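Local coordinates for type-2 ice-structuring protein (Brachyopsis rostratus, PDB 2ZIB), which binds ice crystals and inhibits their growth, protecting fish blood from freezing in subzero sea water, at residues L33-C38 and S79-T84; V65-S70 and K113-L118; G69-C72 and A77-W80. All coordinates share one frame; numbering follows the deposited sequence.

In the fold
The three contacts lie close together in one C-type lectin fold. Contact 1 and contact 2 are centred about 12 Å apart, and each centre is about 10 Å from that of contact 3. Along the chain the order is helix 31-40, strand 65-67, the hairpin of strands 69-70 and 79-80, then strand 115-118. Contact 3 is the hairpin itself. It shares G69 and S70 with contact 2, and S79 and W80 with contact 1. Contact 2 belongs to the main sheet, which the chain leaves by a corner at G68. A probable hydrogen bond from T81 N to G68 O joins contacts 1 and 2. The hairpin thus stands between the turn that meets helix 31-40 and the buried side chains of the main sheet.

Contact 1: residues L33-C38 and S79-T84; sequences LAEANC and SWTDGT
T81 OG1 stands above the flat carboxylate of E35, 45° out of its plane, and donates to E35 OE1 at 2.9 Å. T81 CB lies against the same group, 3.3 Å from E35 OE2. Within 79-84, the W80 ring has T84 O at its edge, in plane, and H49 meets the ring with planes inclined at about 60°. The contact lies in a C-type lectin fold. It joins helix 31-40 to the type I beta turn W80-G83, which follows strand 79-80. It is a small surface contact, made by one side chain from each segment. The two side chains approach from opposite directions. CG of E35 is anti to the backbone N (chi1 169°), and the chain then bends at chi2, which brings the carboxylate to the threonine. The same carboxylate also has partners on strand 44-45: E35 OE2 is hydrogen-bonded to H44 ND1, and E35 OE1 to L45 N. The three hydrogen bonds therefore tie the helix to both the strand and the turn, and they fix the rotation of the acid group. The turn is closed by G83 N donating to W80 O at 3.0 Å, and G83 takes a positive phi. D82 OD1 accepts from the backbone N of T84, two residues on, an Asx turn, while D82 OD2 is hydrogen-bonded to S47 OG. D82 OD1 is gripped twice from one face of its plane, by T84 N at 3.0 Å and by T84 OG1 at 2.7 Å.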
loop_
_atom_site.group_PDB
_atom_site.type_symbol
_atom_site.label_atom_id
_atom_site.label_comp_id
_atom_site.label_asym_id
_atom_site.label_seq_id
_atom_site.Cartn_x
_atom_site.Cartn_y
_atom_site.Cartn_z
ATOM N N LEU A 33 2.333 -12.294 2.354
ATOM C CA LEU A 33 3.431 -12.576 1.407
ATOM C C LEU A 33 3.814 -11.311 0.686
ATOM O O LEU A 33 5.005 -11.114 0.406
ATOM C CB LEU A 33 3.029 -13.663 0.402
ATOM C CG LEU A 33 3.587 -15.052 0.744
ATOM C CD1 LEU A 33 3.023 -15.538 2.090
ATOM C CD2 LEU A 33 3.291 -16.020 -0.398
ATOM N N ALA A 34 2.848 -10.448 0.355
ATOM C CA ALA A 34 3.174 -9.228 -0.381
ATOM C C ALA A 34 4.056 -8.310 0.500
ATOM O O ALA A 34 5.030 -7.695 0.005
ATOM C CB ALA A 34 1.890 -8.513 -0.814
ATOM N N GLU A 35 3.739 -8.175 1.786
ATOM C CA GLU A 35 4.591 -7.390 2.684
ATOM C C GLU A 35 5.995 -8.012 2.786
ATOM O O GLU A 35 7.004 -7.306 2.668
ATOM C CB GLU A 35 3.937 -7.255 4.054
ATOM C CG GLU A 35 4.883 -6.677 5.109
ATOM C CD GLU A 35 5.298 -5.234 4.891
ATOM O OE1 GLU A 35 4.673 -4.486 4.097
ATOM O OE2 GLU A 35 6.233 -4.806 5.611
ATOM N N ALA A 36 6.082 -9.331 2.952
ATOM C CA ALA A 36 7.393 -9.987 3.027
ATOM C C ALA A 36 8.187 -9.799 1.754
ATOM O O ALA A 36 9.409 -9.604 1.769
ATOM C CB ALA A 36 7.201 -11.465 3.309
ATOM N N ASN A 37 7.510 -9.839 0.602
ATOM C CA ASN A 37 8.116 -9.606 -0.698
ATOM C C ASN A 37 8.713 -8.186 -0.757
ATOM O O ASN A 37 9.882 -7.982 -1.128
ATOM C CB ASN A 37 7.029 -9.843 -1.766
ATOM C CG ASN A 37 7.530 -9.733 -3.190
ATOM O OD1 ASN A 37 6.924 -8.917 -3.997
ATOM N ND2 ASN A 37 8.491 -10.469 -3.542
ATOM N N CYS A 38 7.936 -7.193 -0.328
ATOM C CA CYS A 38 8.432 -5.819 -0.310
ATOM C C CYS A 38 9.633 -5.680 0.624
ATOM O O CYS A 38 10.605 -4.972 0.274
ATOM C CB CYS A 38 7.335 -4.849 0.137
ATOM S SG CYS A 38 5.933 -4.700 -0.982
ATOM N N SER A 79 -2.490 0.605 11.223
ATOM C CA SER A 79 -1.069 0.968 11.177
ATOM C C SER A 79 -0.517 0.654 9.815
ATOM O O SER A 79 -0.983 -0.266 9.134
ATOM C CB SER A 79 -0.325 -0.061 12.102
ATOM O OG SER A 79 -0.816 -0.117 13.441
ATOM N N TRP A 80 0.515 1.402 9.436
ATOM C CA TRP A 80 1.289 1.086 8.237
ATOM C C TRP A 80 2.485 0.210 8.582
ATOM O O TRP A 80 3.172 0.486 9.599
ATOM C CB TRP A 80 1.817 2.360 7.579
ATOM C CG TRP A 80 0.770 3.316 7.036
ATOM C CD1 TRP A 80 0.545 4.616 7.449
ATOM C CD2 TRP A 80 -0.119 3.105 5.924
ATOM N NE1 TRP A 80 -0.455 5.196 6.717
ATOM C CE2 TRP A 80 -0.862 4.307 5.744
ATOM C CE3 TRP A 80 -0.353 2.026 5.048
ATOM C CZ2 TRP A 80 -1.835 4.436 4.744
ATOM C CZ3 TRP A 80 -1.307 2.161 4.037
ATOM C CH2 TRP A 80 -2.048 3.371 3.903
ATOM N N THR A 81 2.814 -0.755 7.736
ATOM C CA THR A 81 3.972 -1.616 8.045
ATOM C C THR A 81 5.298 -0.850 8.083
ATOM O O THR A 81 6.247 -1.309 8.719
ATOM C CB THR A 81 4.113 -2.744 7.048
ATOM O OG1 THR A 81 4.173 -2.189 5.727
ATOM C CG2 THR A 81 2.943 -3.745 7.140
ATOM N N ASP A 82 5.366 0.304 7.418
ATOM C CA ASP A 82 6.607 1.081 7.428
ATOM C C ASP A 82 6.699 2.002 8.653
ATOM O O ASP A 82 7.673 2.743 8.766
ATOM C CB ASP A 82 6.789 1.881 6.145
ATOM C CG ASP A 82 5.726 2.924 5.913
ATOM O OD1 ASP A 82 4.891 3.184 6.808
ATOM O OD2 ASP A 82 5.727 3.552 4.820
ATOM N N GLY A 83 5.738 1.967 9.569
ATOM C CA GLY A 83 5.816 2.779 10.782
ATOM C C GLY A 83 5.433 4.237 10.608
ATOM O O GLY A 83 5.485 4.997 11.590
ATOM N N THR A 84 5.062 4.677 9.408
ATOM C CA THR A 84 4.695 6.072 9.191
ATOM C C THR A 84 3.294 6.339 9.729
ATOM O O THR A 84 2.533 5.405 9.974
ATOM C CB THR A 84 4.760 6.435 7.702
ATOM O OG1 THR A 84 3.821 5.635 6.960
ATOM C CG2 THR A 84 6.179 6.216 7.124
#

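Contact 2: residues V65-S70 and K113-L118; sequences VWIGGS and KCWDDL
I67 lays its terminal methyl, CD1, over one face of the W115 indole. CD1 is 3.9 Å from the centroid of the five-membered ring and 13° off its normal, a CH-pi contact. The two side chains cross at about a right angle. The isoleucine chain is extended at chi2 (172°), which carries CD1 out to the ring. The nearest ring atom to I67 CD1 is W115 NE1, at 3.8 Å. That nitrogen is hydrogen-bonded to Q54 OE1, which helps to hold the indole in place. W66-G69, WIGG, corresponds to the WIGL motif of C-type lectins, with G69 in place of the leucine. W115-D117, WDD, corresponds to WND, with D116 for the asparagine. Both strands, 65-67 and 115-118, pair with strand 104-107 between them, so the contact spans a strand of the sheet through side chains. W66 starts by pointing away from strand 115-118, but its indole returns to it. The outer corner of the six-membered ring, W66 CH2, touches L118 CB at 4.0 Å. Beyond CB the leucine leads away. L118 also rests on Q106, while W66 lies on C104 and S126. The buried W66 NE1 hydrogen-bonds to M29 O and A122 O.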
loop_
_atom_site.group_PDB
_atom_site.type_symbol
_atom_site.label_atom_id
_atom_site.label_comp_id
_atom_site.label_asym_id
_atom_site.label_seq_id
_atom_site.Cartn_x
_atom_site.Cartn_y
_atom_site.Cartn_z
ATOM N N VAL A 65 -5.077 -3.668 -5.370
ATOM C CA VAL A 65 -3.706 -3.913 -4.881
ATOM C C VAL A 65 -3.685 -3.847 -3.373
ATOM O O VAL A 65 -4.301 -2.969 -2.745
ATOM C CB VAL A 65 -2.636 -2.897 -5.430
ATOM C CG1 VAL A 65 -2.323 -3.178 -6.881
ATOM C CG2 VAL A 65 -3.001 -1.421 -5.165
ATOM N N TRP A 66 -2.952 -4.776 -2.775
ATOM C CA TRP A 66 -2.595 -4.631 -1.365
ATOM C C TRP A 66 -1.700 -3.417 -1.125
ATOM O O TRP A 66 -0.786 -3.177 -1.901
ATOM C CB TRP A 66 -1.884 -5.887 -0.876
ATOM C CG TRP A 66 -2.702 -7.111 -0.754
ATOM C CD1 TRP A 66 -2.391 -8.366 -1.257
ATOM C CD2 TRP A 66 -3.915 -7.285 0.017
ATOM N NE1 TRP A 66 -3.318 -9.288 -0.837
ATOM C CE2 TRP A 66 -4.230 -8.677 -0.004
ATOM C CE3 TRP A 66 -4.699 -6.429 0.828
ATOM C CZ2 TRP A 66 -5.347 -9.199 0.676
ATOM C CZ3 TRP A 66 -5.815 -6.954 1.482
ATOM C CH2 TRP A 66 -6.120 -8.336 1.410
ATOM N N ILE A 67 -2.005 -2.675 -0.065
ATOM C CA ILE A 67 -1.119 -1.604 0.444
ATOM C C ILE A 67 -0.821 -1.871 1.908
ATOM O O ILE A 67 -1.292 -2.880 2.467
ATOM C CB ILE A 67 -1.698 -0.201 0.142
ATOM C CG1 ILE A 67 -3.117 -0.035 0.732
ATOM C CG2 ILE A 67 -1.664 0.039 -1.397
ATOM C CD1 ILE A 67 -3.649 1.390 0.631
ATOM N N GLY A 68 -0.043 -0.997 2.560
ATOM C CA GLY A 68 0.597 -1.432 3.792
ATOM C C GLY A 68 -0.166 -1.324 5.090
ATOM O O GLY A 68 0.437 -1.401 6.156
ATOM N N GLY A 69 -1.495 -1.181 5.028
ATOM C CA GLY A 69 -2.296 -1.012 6.218
ATOM C C GLY A 69 -2.781 -2.350 6.761
ATOM O O GLY A 69 -3.209 -3.250 6.015
ATOM N N SER A 70 -2.763 -2.484 8.086
ATOM C CA SER A 70 -3.448 -3.615 8.722
ATOM C C SER A 70 -3.950 -3.179 10.099
ATOM O O SER A 70 -3.427 -2.220 10.685
ATOM C CB SER A 70 -2.543 -4.879 8.820
ATOM O OG SER A 70 -1.448 -4.663 9.713
ATOM N N LYS A 113 -9.917 3.903 -6.540
ATOM C CA LYS A 113 -9.014 3.066 -5.692
ATOM C C LYS A 113 -9.251 3.312 -4.212
ATOM O O LYS A 113 -8.348 3.148 -3.386
ATOM C CB LYS A 113 -7.551 3.336 -6.101
ATOM C CG LYS A 113 -7.235 2.824 -7.468
ATOM C CD LYS A 113 -6.762 1.350 -7.373
ATOM C CE LYS A 113 -7.039 0.535 -8.660
ATOM N NZ LYS A 113 -8.557 0.338 -8.876
ATOM N N CYS A 114 -10.492 3.643 -3.844
ATOM C CA CYS A 114 -10.787 3.806 -2.437
ATOM C C CYS A 114 -10.447 2.535 -1.665
ATOM O O CYS A 114 -10.491 1.401 -2.204
ATOM C CB CYS A 114 -12.246 4.243 -2.226
ATOM S SG CYS A 114 -13.534 3.080 -2.788
ATOM N N TRP A 115 -10.133 2.709 -0.375
ATOM C CA TRP A 115 -9.617 1.594 0.417
ATOM C C TRP A 115 -10.712 0.750 1.075
ATOM O O TRP A 115 -11.788 1.257 1.411
ATOM C CB TRP A 115 -8.720 2.112 1.539
ATOM C CG TRP A 115 -7.610 3.014 1.087
ATOM C CD1 TRP A 115 -7.150 3.284 -0.190
ATOM C CD2 TRP A 115 -6.844 3.829 1.960
ATOM N NE1 TRP A 115 -6.107 4.197 -0.143
ATOM C CE2 TRP A 115 -5.918 4.560 1.164
ATOM C CE3 TRP A 115 -6.842 4.025 3.365
ATOM C CZ2 TRP A 115 -4.986 5.474 1.724
ATOM C CZ3 TRP A 115 -5.894 4.933 3.926
ATOM C CH2 TRP A 115 -4.993 5.643 3.090
ATOM N N ASP A 116 -10.425 -0.529 1.286
ATOM C CA ASP A 116 -11.318 -1.415 2.003
ATOM C C ASP A 116 -10.478 -2.414 2.768
ATOM O O ASP A 116 -9.314 -2.656 2.406
ATOM C CB ASP A 116 -12.286 -2.083 1.021
ATOM C CG ASP A 116 -13.498 -2.725 1.659
ATOM O OD1 ASP A 116 -13.732 -2.613 2.880
ATOM O OD2 ASP A 116 -14.285 -3.330 0.894
ATOM N N ASP A 117 -11.082 -2.994 3.809
ATOM C CA ASP A 117 -10.404 -3.991 4.636
ATOM C C ASP A 117 -10.958 -5.366 4.328
ATOM O O ASP A 117 -12.159 -5.609 4.435
ATOM C CB ASP A 117 -10.474 -3.603 6.141
ATOM C CG ASP A 117 -11.850 -3.298 6.707
ATOM O OD1 ASP A 117 -12.834 -2.925 6.025
ATOM O OD2 ASP A 117 -11.939 -3.344 7.962
ATOM N N LEU A 118 -10.068 -6.232 3.854
ATOM C CA LEU A 118 -10.429 -7.558 3.321
ATOM C C LEU A 118 -9.673 -8.630 4.113
ATOM O O LEU A 118 -8.694 -8.316 4.817
ATOM C CB LEU A 118 -9.991 -7.655 1.845
ATOM C CG LEU A 118 -10.979 -7.152 0.804
ATOM C CD1 LEU A 118 -12.188 -8.026 0.678
ATOM C CD2 LEU A 118 -11.429 -5.677 0.965
#

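Contact 3: residues G69-C72 and A77-W80; sequences GSAC and AWSW
G69-A71 and A77-W80 run antiparallel, their end-to-end directions 154° apart, as the arms of a beta hairpin. Strands 69-70 and 79-80 form this small two-stranded sheet of the C-type lectin fold. S70 and S79 are its hydrogen-bonded pair: S70 N donates to S79 O at 3.0 Å, and S79 N donates to S70 O, also at 3.0 Å. G69 and W80 form the next, non-hydrogen-bonded pair, with their CA atoms 4.6 Å apart. A71 sets its methyl squarely over the W78 indole. A71 CB is 3.4 Å from the centroid of the six-membered ring and only 10° off its normal, a tight CH-pi contact. CG of W78 is anti to the carbonyl carbon, beside the backbone N, which swings the indole under the opposite arm. G69 C lies at the edge of that ring, in its plane, 3.9 Å from W78 CZ3. Beyond the hairpin, W78 NE1 is hydrogen-bonded to D98 OD1, and the indole meets W91 and lies on M105. W80, paired with G69 across the strands, brings CE3 to 3.4 Å from G69 N, obliquely. With no side chain on G69, both indoles come close to its backbone. A71 is hydrogen-bonded to C103 through the backbone, and C72 is disulfide-linked to the same cysteine, so this arm is fastened to the chain just before strand 104-107. The two serines point to the other face of the hairpin. There a water lies 2.7 Å from S70 OG and donates to S79 O at 2.9 Å.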
loop_
_atom_site.group_PDB
_atom_site.type_symbol
_atom_site.label_atom_id
_atom_site.label_comp_id
_atom_site.label_asym_id
_atom_site.label_seq_id
_atom_site.Cartn_x
_atom_site.Cartn_y
_atom_site.Cartn_z
ATOM N N GLY A 69 -1.495 -1.181 5.028
ATOM C CA GLY A 69 -2.296 -1.012 6.218
ATOM C C GLY A 69 -2.781 -2.350 6.761
ATOM O O GLY A 69 -3.209 -3.250 6.015
ATOM N N SER A 70 -2.763 -2.484 8.086
ATOM C CA SER A 70 -3.448 -3.615 8.722
ATOM C C SER A 70 -3.950 -3.179 10.099
ATOM O O SER A 70 -3.427 -2.220 10.685
ATOM C CB SER A 70 -2.543 -4.879 8.820
ATOM O OG SER A 70 -1.448 -4.663 9.713
ATOM N N ALA A 71 -4.951 -3.909 10.587
ATOM C CA ALA A 71 -5.559 -3.639 11.917
ATOM C C ALA A 71 -5.917 -4.979 12.523
ATOM O O ALA A 71 -7.060 -5.265 12.843
ATOM C CB ALA A 71 -6.795 -2.727 11.766
ATOM N N CYS A 72 -4.900 -5.820 12.700
ATOM C CA CYS A 72 -5.101 -7.208 13.046
ATOM C C CYS A 72 -4.838 -7.525 14.500
ATOM O O CYS A 72 -5.001 -8.670 14.910
ATOM C CB CYS A 72 -4.217 -8.114 12.153
ATOM S SG CYS A 72 -4.606 -7.956 10.391
ATOM N N ALA A 77 -7.740 -0.455 14.745
ATOM C CA ALA A 77 -6.570 0.394 15.000
ATOM C C ALA A 77 -5.587 0.138 13.854
ATOM O O ALA A 77 -4.859 -0.845 13.844
ATOM C CB ALA A 77 -5.994 0.058 16.344
ATOM N N TRP A 78 -5.642 1.002 12.849
ATOM C CA TRP A 78 -4.857 0.848 11.619
ATOM C C TRP A 78 -3.414 1.309 11.855
ATOM O O TRP A 78 -3.172 2.334 12.487
ATOM C CB TRP A 78 -5.544 1.604 10.449
ATOM C CG TRP A 78 -6.814 0.948 10.091
ATOM C CD1 TRP A 78 -8.065 1.232 10.610
ATOM C CD2 TRP A 78 -6.960 -0.228 9.290
ATOM N NE1 TRP A 78 -8.954 0.270 10.195
ATOM C CE2 TRP A 78 -8.299 -0.631 9.379
ATOM C CE3 TRP A 78 -6.053 -1.030 8.550
ATOM C CZ2 TRP A 78 -8.780 -1.785 8.753
ATOM C CZ3 TRP A 78 -6.534 -2.148 7.926
ATOM C CH2 TRP A 78 -7.871 -2.529 8.025
ATOM N N SER A 79 -2.490 0.605 11.223
ATOM C CA SER A 79 -1.069 0.968 11.177
ATOM C C SER A 79 -0.517 0.654 9.815
ATOM O O SER A 79 -0.983 -0.266 9.134
ATOM C CB SER A 79 -0.325 -0.061 12.102
ATOM O OG SER A 79 -0.816 -0.117 13.441
ATOM N N TRP A 80 0.515 1.402 9.436
ATOM C CA TRP A 80 1.289 1.086 8.237
ATOM C C TRP A 80 2.485 0.210 8.582
ATOM O O TRP A 80 3.172 0.486 9.599
ATOM C CB TRP A 80 1.817 2.360 7.579
ATOM C CG TRP A 80 0.770 3.316 7.036
ATOM C CD1 TRP A 80 0.545 4.616 7.449
ATOM C CD2 TRP A 80 -0.119 3.105 5.924
ATOM N NE1 TRP A 80 -0.455 5.196 6.717
ATOM C CE2 TRP A 80 -0.862 4.307 5.744
ATOM C CE3 TRP A 80 -0.353 2.026 5.048
ATOM C CZ2 TRP A 80 -1.835 4.436 4.744
ATOM C CZ3 TRP A 80 -1.307 2.161 4.037
ATOM C CH2 TRP A 80 -2.048 3.371 3.903
HETATM O O HOH W 1 0.369 -2.830 9.104
HETATM O O HOH W 2 -2.265 -2.140 13.617
#